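Long-range contacts in lombricine kinase (Urechis caupo, PDB 3JPZ), which catalyses the reversible transfer of a phosphoryl group between ATP and the guanidino compound lombricine, as a member of the phosphagen kinase family: residues T276-S281 / I323-R328; Y161-M166 / R202-N207; K36-G41 / A63-S68. One frame throughout, in Å; residues are numbered along the deposited sequence. Where two conformers were deposited one is given.

Interaction 1 (T276-S281 / I323-R328)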
loop_
_atom_site.group_PDB
_atom_site.type_symbol
_atom_site.label_atom_id
_atom_site.label_comp_id
_atom_site.label_asym_id
_atom_site.label_seq_id
_atom_site.Cartn_x
_atom_site.Cartn_y
_atom_site.Cartn_z
ATOM N N THR A 276 -22.970 16.539 -2.091
ATOM C CA THR A 276 -23.605 15.756 -3.157
ATOM C C THR A 276 -22.699 14.672 -3.693
ATOM O O THR A 276 -23.172 13.725 -4.329
ATOM C CB THR A 276 -23.936 16.600 -4.379
ATOM O OG1 THR A 276 -22.736 17.213 -4.884
ATOM C CG2 THR A 276 -25.007 17.650 -4.061
ATOM N N GLY A 277 -21.393 14.827 -3.482
ATOM C CA GLY A 277 -20.429 13.985 -4.166
ATOM C C GLY A 277 -20.847 13.828 -5.616
ATOM O O GLY A 277 -20.594 12.808 -6.242
ATOM N N LEU A 278 -21.490 14.855 -6.161
ATOM C CA LEU A 278 -22.095 14.738 -7.481
ATOM C C LEU A 278 -21.167 15.190 -8.598
ATOM O O LEU A 278 -20.690 16.324 -8.607
ATOM C CB LEU A 278 -23.371 15.562 -7.579
ATOM C CG LEU A 278 -24.091 15.303 -8.908
ATOM C CD1 LEU A 278 -25.413 14.602 -8.663
ATOM C CD2 LEU A 278 -24.307 16.577 -9.681
ATOM N N ARG A 279 -20.954 14.302 -9.562
ATOM C CA ARG A 279 -20.208 14.645 -10.758
ATOM C C ARG A 279 -21.130 14.500 -11.950
ATOM O O ARG A 279 -21.361 13.397 -12.439
ATOM C CB ARG A 279 -18.994 13.741 -10.934
ATOM C CG ARG A 279 -18.034 14.255 -11.982
ATOM C CD ARG A 279 -16.946 13.256 -12.326
ATOM N NE ARG A 279 -15.919 13.872 -13.163
ATOM C CZ ARG A 279 -15.946 13.905 -14.493
ATOM N NH1 ARG A 279 -16.943 13.347 -15.159
ATOM N NH2 ARG A 279 -14.963 14.492 -15.162
ATOM N N ALA A 280 -21.682 15.630 -12.373
ATOM C CA ALA A 280 -22.493 15.719 -13.573
ATOM C C ALA A 280 -21.584 16.177 -14.696
ATOM O O ALA A 280 -20.879 17.188 -14.580
ATOM C CB ALA A 280 -23.636 16.706 -13.366
ATOM N N SER A 281 -21.592 15.428 -15.787
ATOM C CA SER A 281 -20.698 15.706 -16.897
ATOM C C SER A 281 -21.412 15.515 -18.220
ATOM O O SER A 281 -22.425 14.815 -18.300
ATOM C CB SER A 281 -19.480 14.784 -16.834
ATOM O OG SER A 281 -19.879 13.426 -16.867
ATOM N N ILE A 323 -16.824 17.815 -19.605
ATOM C CA ILE A 323 -17.100 19.030 -18.866
ATOM C C ILE A 323 -18.024 18.646 -17.728
ATOM O O ILE A 323 -19.032 17.966 -17.929
ATOM C CB ILE A 323 -17.736 20.073 -19.772
ATOM C CG1 ILE A 323 -16.731 20.487 -20.850
ATOM C CG2 ILE A 323 -18.211 21.283 -18.974
ATOM C CD1 ILE A 323 -15.714 21.499 -20.408
ATOM N N SER A 324 -17.673 19.097 -16.532
ATOM C CA SER A 324 -18.390 18.709 -15.331
ATOM C C SER A 324 -18.487 19.887 -14.377
ATOM O O SER A 324 -17.811 20.902 -14.553
ATOM C CB SER A 324 -17.672 17.547 -14.643
ATOM O OG SER A 324 -16.317 17.873 -14.380
ATOM N N ASN A 325 -19.343 19.759 -13.375
ATOM C CA ASN A 325 -19.362 20.735 -12.310
ATOM C C ASN A 325 -18.099 20.536 -11.491
ATOM O O ASN A 325 -17.631 19.408 -11.330
ATOM C CB ASN A 325 -20.615 20.600 -11.451
ATOM C CG ASN A 325 -20.806 19.206 -10.919
ATOM O OD1 ASN A 325 -20.950 18.259 -11.676
ATOM N ND2 ASN A 325 -20.829 19.078 -9.605
ATOM N N ALA A 326 -17.535 21.635 -11.007
ATOM C CA ALA A 326 -16.288 21.604 -10.249
ATOM C C ALA A 326 -16.535 21.353 -8.761
ATOM O O ALA A 326 -15.804 20.598 -8.120
ATOM C CB ALA A 326 -15.522 22.920 -10.455
ATOM N N ALA A 327 -17.564 21.989 -8.220
ATOM C CA ALA A 327 -17.867 21.923 -6.790
ATOM C C ALA A 327 -18.704 20.697 -6.430
ATOM O O ALA A 327 -19.188 19.993 -7.299
ATOM C CB ALA A 327 -18.577 23.176 -6.359
ATOM N N ARG A 328 -18.878 20.463 -5.132
ATOM C CA ARG A 328 -19.596 19.284 -4.650
ATOM C C ARG A 328 -20.457 19.608 -3.450
ATOM O O ARG A 328 -21.416 18.890 -3.161
ATOM C CB ARG A 328 -18.606 18.194 -4.254
ATOM C CG ARG A 328 -17.769 17.687 -5.394
ATOM C CD ARG A 328 -18.567 16.810 -6.327
ATOM N NE ARG A 328 -17.697 16.177 -7.302
ATOM C CZ ARG A 328 -17.319 16.736 -8.444
ATOM N NH1 ARG A 328 -17.751 17.946 -8.776
ATOM N NH2 ARG A 328 -16.513 16.077 -9.259
#
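The Asn325 side-chain amide reads the backbone of Leu278 and Ala280 like a neighbouring strand. Asn325 ND2 gives a bond to Leu278 O (2.9 Å), which lies near the amide plane. Asn325 OD1 takes Ala280 N at 2.8 Å, in the carbonyl plane. With chi1 at 54°, CG sits between the backbone N and the carbonyl carbon, and the amide turns toward 276-281. Asn325 N donates to Ala280 O as an ordinary backbone bond. The side-chain amide then carries the pairing on to Leu278. The antiparallel bridge Ser281-Ser324 is close, with CA atoms 4.1 Å apart.

Arg328 covers the most surface. Its chain bends at chi2 (-74°) and lays the guanidinium against Leu278 O, which stands over one face. NH1 donates to Asn325 O and Ala327 O, both near the guanidinium plane, which fixes its rotation. Arg328 NH2 packs on Arg279 CG at 3.6 Å. The two guanidinium planes are almost perpendicular. Arg328 O is gripped twice, by Thr276 N and by Thr276 OG1 (2.7 Å). The looser side is the turn at Ala326 and Ala327, partly exposed and with side chains directed away.

Arg279, seen to bind ADP in this protein though none is bound to this chain, forms a salt bridge with Asp322. Strand 113-122 flanks strand 279-285, strand 304-307 flanks strand 320-325, and Phe336 of helix 333-355 packs on Leu278 and Asn325.

Interaction 2 (Y161-M166 / R202-N207)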
loop_
_atom_site.group_PDB
_atom_site.type_symbol
_atom_site.label_atom_id
_atom_site.label_comp_id
_atom_site.label_asym_id
_atom_site.label_seq_id
_atom_site.Cartn_x
_atom_site.Cartn_y
_atom_site.Cartn_z
ATOM N N TYR A 161 -22.034 -8.348 -11.370
ATOM C CA TYR A 161 -20.825 -9.012 -11.828
ATOM C C TYR A 161 -19.756 -8.873 -10.759
ATOM O O TYR A 161 -19.092 -7.841 -10.675
ATOM C CB TYR A 161 -20.302 -8.372 -13.114
ATOM C CG TYR A 161 -21.157 -8.608 -14.333
ATOM C CD1 TYR A 161 -21.988 -7.609 -14.828
ATOM C CD2 TYR A 161 -21.122 -9.823 -15.002
ATOM C CE1 TYR A 161 -22.766 -7.820 -15.946
ATOM C CE2 TYR A 161 -21.897 -10.044 -16.119
ATOM C CZ TYR A 161 -22.718 -9.041 -16.588
ATOM O OH TYR A 161 -23.491 -9.260 -17.704
ATOM N N PRO A 162 -19.591 -9.909 -9.931
ATOM C CA PRO A 162 -18.504 -9.915 -8.950
ATOM C C PRO A 162 -17.139 -9.859 -9.627
ATOM O O PRO A 162 -16.899 -10.603 -10.571
ATOM C CB PRO A 162 -18.674 -11.266 -8.242
ATOM C CG PRO A 162 -20.075 -11.689 -8.518
ATOM C CD PRO A 162 -20.431 -11.115 -9.849
ATOM N N LEU A 163 -16.256 -8.990 -9.155
ATOM C CA LEU A 163 -14.864 -9.027 -9.590
ATOM C C LEU A 163 -14.248 -10.395 -9.273
ATOM O O LEU A 163 -13.426 -10.913 -10.034
ATOM C CB LEU A 163 -14.054 -7.915 -8.912
ATOM C CG LEU A 163 -14.382 -6.477 -9.320
ATOM C CD1 LEU A 163 -13.149 -5.596 -9.193
ATOM C CD2 LEU A 163 -14.922 -6.417 -10.742
ATOM N N SER A 164 -14.670 -10.984 -8.156
ATOM C CA SER A 164 -14.092 -12.235 -7.662
ATOM C C SER A 164 -14.446 -13.445 -8.518
ATOM O O SER A 164 -13.791 -14.483 -8.434
ATOM C CB SER A 164 -14.543 -12.499 -6.221
ATOM O OG SER A 164 -13.952 -11.575 -5.325
ATOM N N LYS A 165 -15.489 -13.321 -9.328
ATOM C CA LYS A 165 -15.912 -14.427 -10.180
ATOM C C LYS A 165 -15.900 -14.024 -11.650
ATOM O O LYS A 165 -16.285 -14.798 -12.518
ATOM C CB LYS A 165 -17.293 -14.915 -9.750
ATOM C CG LYS A 165 -17.315 -15.375 -8.303
ATOM C CD LYS A 165 -18.589 -16.104 -7.933
ATOM C CE LYS A 165 -18.498 -16.652 -6.516
ATOM N NZ LYS A 165 -19.791 -17.211 -6.035
ATOM N N MET A 166 -15.426 -12.811 -11.911
ATOM C CA MET A 166 -15.311 -12.280 -13.263
ATOM C C MET A 166 -14.626 -13.258 -14.213
ATOM O O MET A 166 -13.510 -13.712 -13.953
ATOM C CB MET A 166 -14.514 -10.974 -13.231
ATOM C CG MET A 166 -14.554 -10.193 -14.522
ATOM S SD MET A 166 -16.032 -9.172 -14.635
ATOM C CE MET A 166 -15.608 -7.852 -13.499
ATOM N N ARG A 202 -15.811 -6.831 -4.281
ATOM C CA ARG A 202 -15.876 -5.762 -5.281
ATOM C C ARG A 202 -16.724 -6.257 -6.426
ATOM O O ARG A 202 -16.695 -7.443 -6.744
ATOM C CB ARG A 202 -14.493 -5.408 -5.816
ATOM C CG ARG A 202 -13.753 -4.412 -4.975
ATOM C CD ARG A 202 -13.509 -4.961 -3.585
ATOM N NE ARG A 202 -12.715 -4.029 -2.800
ATOM C CZ ARG A 202 -11.795 -4.378 -1.909
ATOM N NH1 ARG A 202 -11.541 -5.654 -1.673
ATOM N NH2 ARG A 202 -11.119 -3.440 -1.264
ATOM N N GLY A 203 -17.481 -5.367 -7.049
ATOM C CA GLY A 203 -18.290 -5.777 -8.176
ATOM C C GLY A 203 -18.842 -4.646 -9.008
ATOM O O GLY A 203 -18.797 -3.477 -8.631
ATOM N N ILE A 204 -19.367 -5.028 -10.163
ATOM C CA ILE A 204 -19.986 -4.103 -11.082
ATOM C C ILE A 204 -21.395 -4.581 -11.360
ATOM O O ILE A 204 -21.597 -5.710 -11.797
ATOM C CB ILE A 204 -19.220 -4.060 -12.406
ATOM C CG1 ILE A 204 -17.767 -3.636 -12.163
ATOM C CG2 ILE A 204 -19.918 -3.128 -13.380
ATOM C CD1 ILE A 204 -16.848 -3.896 -13.342
ATOM N N TRP A 205 -22.369 -3.726 -11.086
ATOM C CA TRP A 205 -23.752 -3.989 -11.439
ATOM C C TRP A 205 -24.152 -2.971 -12.484
ATOM O O TRP A 205 -23.633 -1.859 -12.501
ATOM C CB TRP A 205 -24.648 -3.843 -10.213
ATOM C CG TRP A 205 -26.106 -4.126 -10.462
ATOM C CD1 TRP A 205 -26.759 -5.305 -10.239
ATOM C CD2 TRP A 205 -27.092 -3.212 -10.961
ATOM N NE1 TRP A 205 -28.085 -5.182 -10.571
ATOM C CE2 TRP A 205 -28.316 -3.908 -11.016
ATOM C CE3 TRP A 205 -27.059 -1.874 -11.368
ATOM C CZ2 TRP A 205 -29.489 -3.316 -11.465
ATOM C CZ3 TRP A 205 -28.224 -1.290 -11.810
ATOM C CH2 TRP A 205 -29.423 -2.008 -11.856
ATOM N N HIS A 206 -25.057 -3.352 -13.373
ATOM C CA HIS A 206 -25.687 -2.379 -14.249
ATOM C C HIS A 206 -26.972 -2.942 -14.813
ATOM O O HIS A 206 -27.171 -4.158 -14.844
ATOM C CB HIS A 206 -24.743 -1.939 -15.376
ATOM C CG HIS A 206 -24.460 -3.001 -16.391
ATOM N ND1 HIS A 206 -25.303 -3.265 -17.447
ATOM C CD2 HIS A 206 -23.414 -3.849 -16.525
ATOM C CE1 HIS A 206 -24.795 -4.237 -18.183
ATOM N NE2 HIS A 206 -23.648 -4.610 -17.644
ATOM N N ASN A 207 -27.846 -2.047 -15.254
ATOM C CA ASN A 207 -29.094 -2.451 -15.871
ATOM C C ASN A 207 -28.861 -2.898 -17.303
ATOM O O ASN A 207 -27.779 -2.707 -17.858
ATOM C CB ASN A 207 -30.110 -1.306 -15.833
ATOM C CG ASN A 207 -29.635 -0.074 -16.579
ATOM O OD1 ASN A 207 -28.583 -0.079 -17.222
ATOM N ND2 ASN A 207 -30.413 0.994 -16.490
HETATM O O HOH W 1 -15.883 -9.803 -5.817
#
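At one border of the large antiparallel sheet of the catalytic domain, the end of strand 158-162 pairs with strand 203-207 through Tyr161 and Ile204. This is a hydrogen-bonded antiparallel pair. Tyr161 N donates to Ile204 O at 2.7 Å, and Ile204 N returns a nearly straight bond to Tyr161 O (2.9 Å, 172° at the hydrogen). Pro162 and Gly203 form the next, non-hydrogen-bonded pair, with CA atoms 4.2 Å apart. Gly203 CA comes close to Tyr161 O here.

Beyond Pro162 the chain leaves the strand, but Leu163 N still donates to Arg202 O. The same carbonyl accepts from a water that is also held by Ser164 OG, so one oxygen ties down two consecutive residues of the departing chain.

Strand 158-162 is the outermost strand on this side within the chain, and 203-207 lies between it and strand 212-216. Tyr161 and Ile204 project to the same face of the sheet. Tyr161 CG is anti to the carbonyl carbon (chi1 -70°), and the ring reaches diagonally across the pair toward His206. Tyr161 CE1 lies 3.7 Å from His206 NE2. The rings are tilted by 25° and displaced so far that little of one lies over the other. His206 ND1 donates to Asn207 O, close to the ring plane, which limits the imidazole's rotation.

The apolar part centres on Ile204 CD1, met by Leu163 CD2 at 4.1 Å and by Met166 CE at the same distance. Met166 bends at chi2 and chi3 to bring its methyl there. Leu163 CD1 instead rests on Arg202 CB, while the Arg202 guanidinium is directed elsewhere, its NE bonded to Asn217 O. Leu174 of helix 168-176 and Phe181 also pack on Ile204.

Interaction 3 (K36-G41 / A63-S68)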
loop_
_atom_site.group_PDB
_atom_site.type_symbol
_atom_site.label_atom_id
_atom_site.label_comp_id
_atom_site.label_asym_id
_atom_site.label_seq_id
_atom_site.Cartn_x
_atom_site.Cartn_y
_atom_site.Cartn_z
ATOM N N LYS A 36 -7.834 9.475 20.751
ATOM C CA LYS A 36 -9.248 9.365 20.429
ATOM C C LYS A 36 -9.470 8.215 19.455
ATOM O O LYS A 36 -8.596 7.871 18.655
ATOM C CB LYS A 36 -9.786 10.662 19.827
ATOM C CG LYS A 36 -9.494 11.904 20.641
ATOM C CD LYS A 36 -10.401 13.054 20.237
ATOM C CE LYS A 36 -11.816 12.841 20.759
ATOM N NZ LYS A 36 -12.790 13.799 20.175
ATOM N N LYS A 37 -10.647 7.616 19.539
ATOM C CA LYS A 37 -11.007 6.524 18.663
ATOM C C LYS A 37 -12.508 6.537 18.447
ATOM O O LYS A 37 -13.270 6.808 19.372
ATOM C CB LYS A 37 -10.582 5.187 19.271
ATOM C CG LYS A 37 -11.359 4.786 20.520
ATOM C CD LYS A 37 -11.140 3.321 20.865
ATOM C CE LYS A 37 -9.688 2.917 20.652
ATOM N NZ LYS A 37 -9.393 1.551 21.157
ATOM N N THR A 38 -12.928 6.247 17.223
ATOM C CA THR A 38 -14.345 6.100 16.930
ATOM C C THR A 38 -14.788 4.774 17.514
ATOM O O THR A 38 -13.980 4.048 18.082
ATOM C CB THR A 38 -14.614 6.068 15.422
ATOM O OG1 THR A 38 -14.153 4.820 14.889
ATOM C CG2 THR A 38 -13.910 7.231 14.719
ATOM N N ALA A 39 -16.063 4.445 17.358
ATOM C CA ALA A 39 -16.577 3.166 17.828
ATOM C C ALA A 39 -16.033 2.020 16.983
ATOM O O ALA A 39 -16.048 0.872 17.413
ATOM C CB ALA A 39 -18.109 3.167 17.806
ATOM N N HIS A 40 -15.554 2.325 15.780
ATOM C CA HIS A 40 -14.976 1.290 14.933
ATOM C C HIS A 40 -13.447 1.288 15.021
ATOM O O HIS A 40 -12.773 0.555 14.293
ATOM C CB HIS A 40 -15.440 1.447 13.485
ATOM C CG HIS A 40 -16.928 1.419 13.320
ATOM N ND1 HIS A 40 -17.653 2.523 12.926
ATOM C CD2 HIS A 40 -17.827 0.422 13.497
ATOM C CE1 HIS A 40 -18.934 2.204 12.861
ATOM N NE2 HIS A 40 -19.066 0.936 13.205
ATOM N N GLY A 41 -12.908 2.111 15.914
ATOM C CA GLY A 41 -11.491 2.077 16.227
ATOM C C GLY A 41 -10.646 2.921 15.295
ATOM O O GLY A 41 -9.419 2.861 15.326
ATOM N N ALA A 63 -11.720 9.483 5.972
ATOM C CA ALA A 63 -12.485 8.901 7.061
ATOM C C ALA A 63 -12.357 7.398 7.022
ATOM O O ALA A 63 -12.489 6.778 5.967
ATOM C CB ALA A 63 -13.954 9.317 6.962
ATOM N N GLY A 64 -12.078 6.810 8.175
ATOM C CA GLY A 64 -12.156 5.371 8.304
ATOM C C GLY A 64 -13.607 4.945 8.425
ATOM O O GLY A 64 -13.968 3.810 8.110
ATOM N N ASP A 65 -14.443 5.862 8.891
ATOM C CA ASP A 65 -15.857 5.576 9.096
ATOM C C ASP A 65 -16.659 6.864 9.269
ATOM O O ASP A 65 -16.097 7.957 9.308
ATOM C CB ASP A 65 -16.053 4.637 10.293
ATOM C CG ASP A 65 -15.696 5.278 11.639
ATOM O OD1 ASP A 65 -15.243 6.441 11.679
ATOM O OD2 ASP A 65 -15.876 4.602 12.678
ATOM N N GLU A 66 -17.975 6.731 9.363
ATOM C CA GLU A 66 -18.851 7.892 9.393
ATOM C C GLU A 66 -18.516 8.728 10.613
ATOM O O GLU A 66 -18.522 9.962 10.568
ATOM C CB GLU A 66 -20.316 7.451 9.436
ATOM C CG GLU A 66 -21.282 8.565 9.756
ATOM C CD GLU A 66 -22.721 8.200 9.450
ATOM O OE1 GLU A 66 -23.023 7.001 9.278
ATOM O OE2 GLU A 66 -23.551 9.122 9.383
ATOM N N GLU A 67 -18.189 8.029 11.693
ATOM C CA GLU A 67 -17.932 8.648 12.978
ATOM C C GLU A 67 -16.660 9.491 12.925
ATOM O O GLU A 67 -16.455 10.381 13.742
ATOM C CB GLU A 67 -17.824 7.565 14.054
ATOM C CG GLU A 67 -19.169 6.958 14.488
ATOM C CD GLU A 67 -19.717 5.905 13.523
ATOM O OE1 GLU A 67 -19.098 5.646 12.470
ATOM O OE2 GLU A 67 -20.784 5.326 13.821
ATOM N N SER A 68 -15.811 9.211 11.948
ATOM C CA SER A 68 -14.576 9.963 11.776
ATOM C C SER A 68 -14.818 11.463 11.722
ATOM O O SER A 68 -14.044 12.239 12.267
ATOM C CB SER A 68 -13.862 9.523 10.504
ATOM O OG SER A 68 -13.262 8.257 10.678
#
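Thr38 and His40 converge on one carboxylate oxygen, OD2 of Asp65, from two different sides. The Thr38 and Asp65 side chains point at each other, and Thr38 OG1 donates to Asp65 OD2 on its syn side at 2.8 Å. His40 crosses obliquely, and His40 ND1 donates to Asp65 OD2 on its anti side (2.7 Å). Asp65 OD2 lies in the imidazole plane, at the ring edge. The ring and carboxylate planes are 74° apart.

Glu67 bends at chi2 (80°) and crosses His40 at about a right angle, with Glu67 OE1 3.5 Å from His40 CE1, again at the ring edge. Nearer the backbone, Glu67 CB packs on Thr38 CB, and Thr38 CG2 lies against Asp65 OD1.

Both segments turn here. Thr38 OG1 accepts from His40 N in an ST turn, and it also bonds with Val42 N. Asp65 OD1 accepts from Ser68 OG. It also accepts weakly from Ser68 N, a capping bond at the turn leading into helix 68-71.

Asp65 thus shares its carboxylate between its own turn and the opposite loop. The buried charge is met by several donors, and two acidic groups beside His40 would tend to stabilise a protonated imidazole.

How the interactions relate
Interactions 1 and 2 hold the same antiparallel sheet at separate places, their centres about 25 Å apart. Interaction 1 is core: it lies between inner strands, nearly all its residues are buried, and it carries residues of the nucleotide site. Interaction 2 is only partly buried and belongs to the sheet's border. Interaction 3 joins two loops of the N-terminal family region, away from the annotated sites; Thr38 and Asp65 are buried, His40 and Glu67 partly exposed. The chemistry follows the place. In interaction 1 a side-chain amide, a hydroxyl and backbone N-H groups bond across, while a guanidinium braces its own turn. In interaction 2 strand bonds combine with apolar packing and a water. In interaction 3 side chains alone bond across, round a carboxylate.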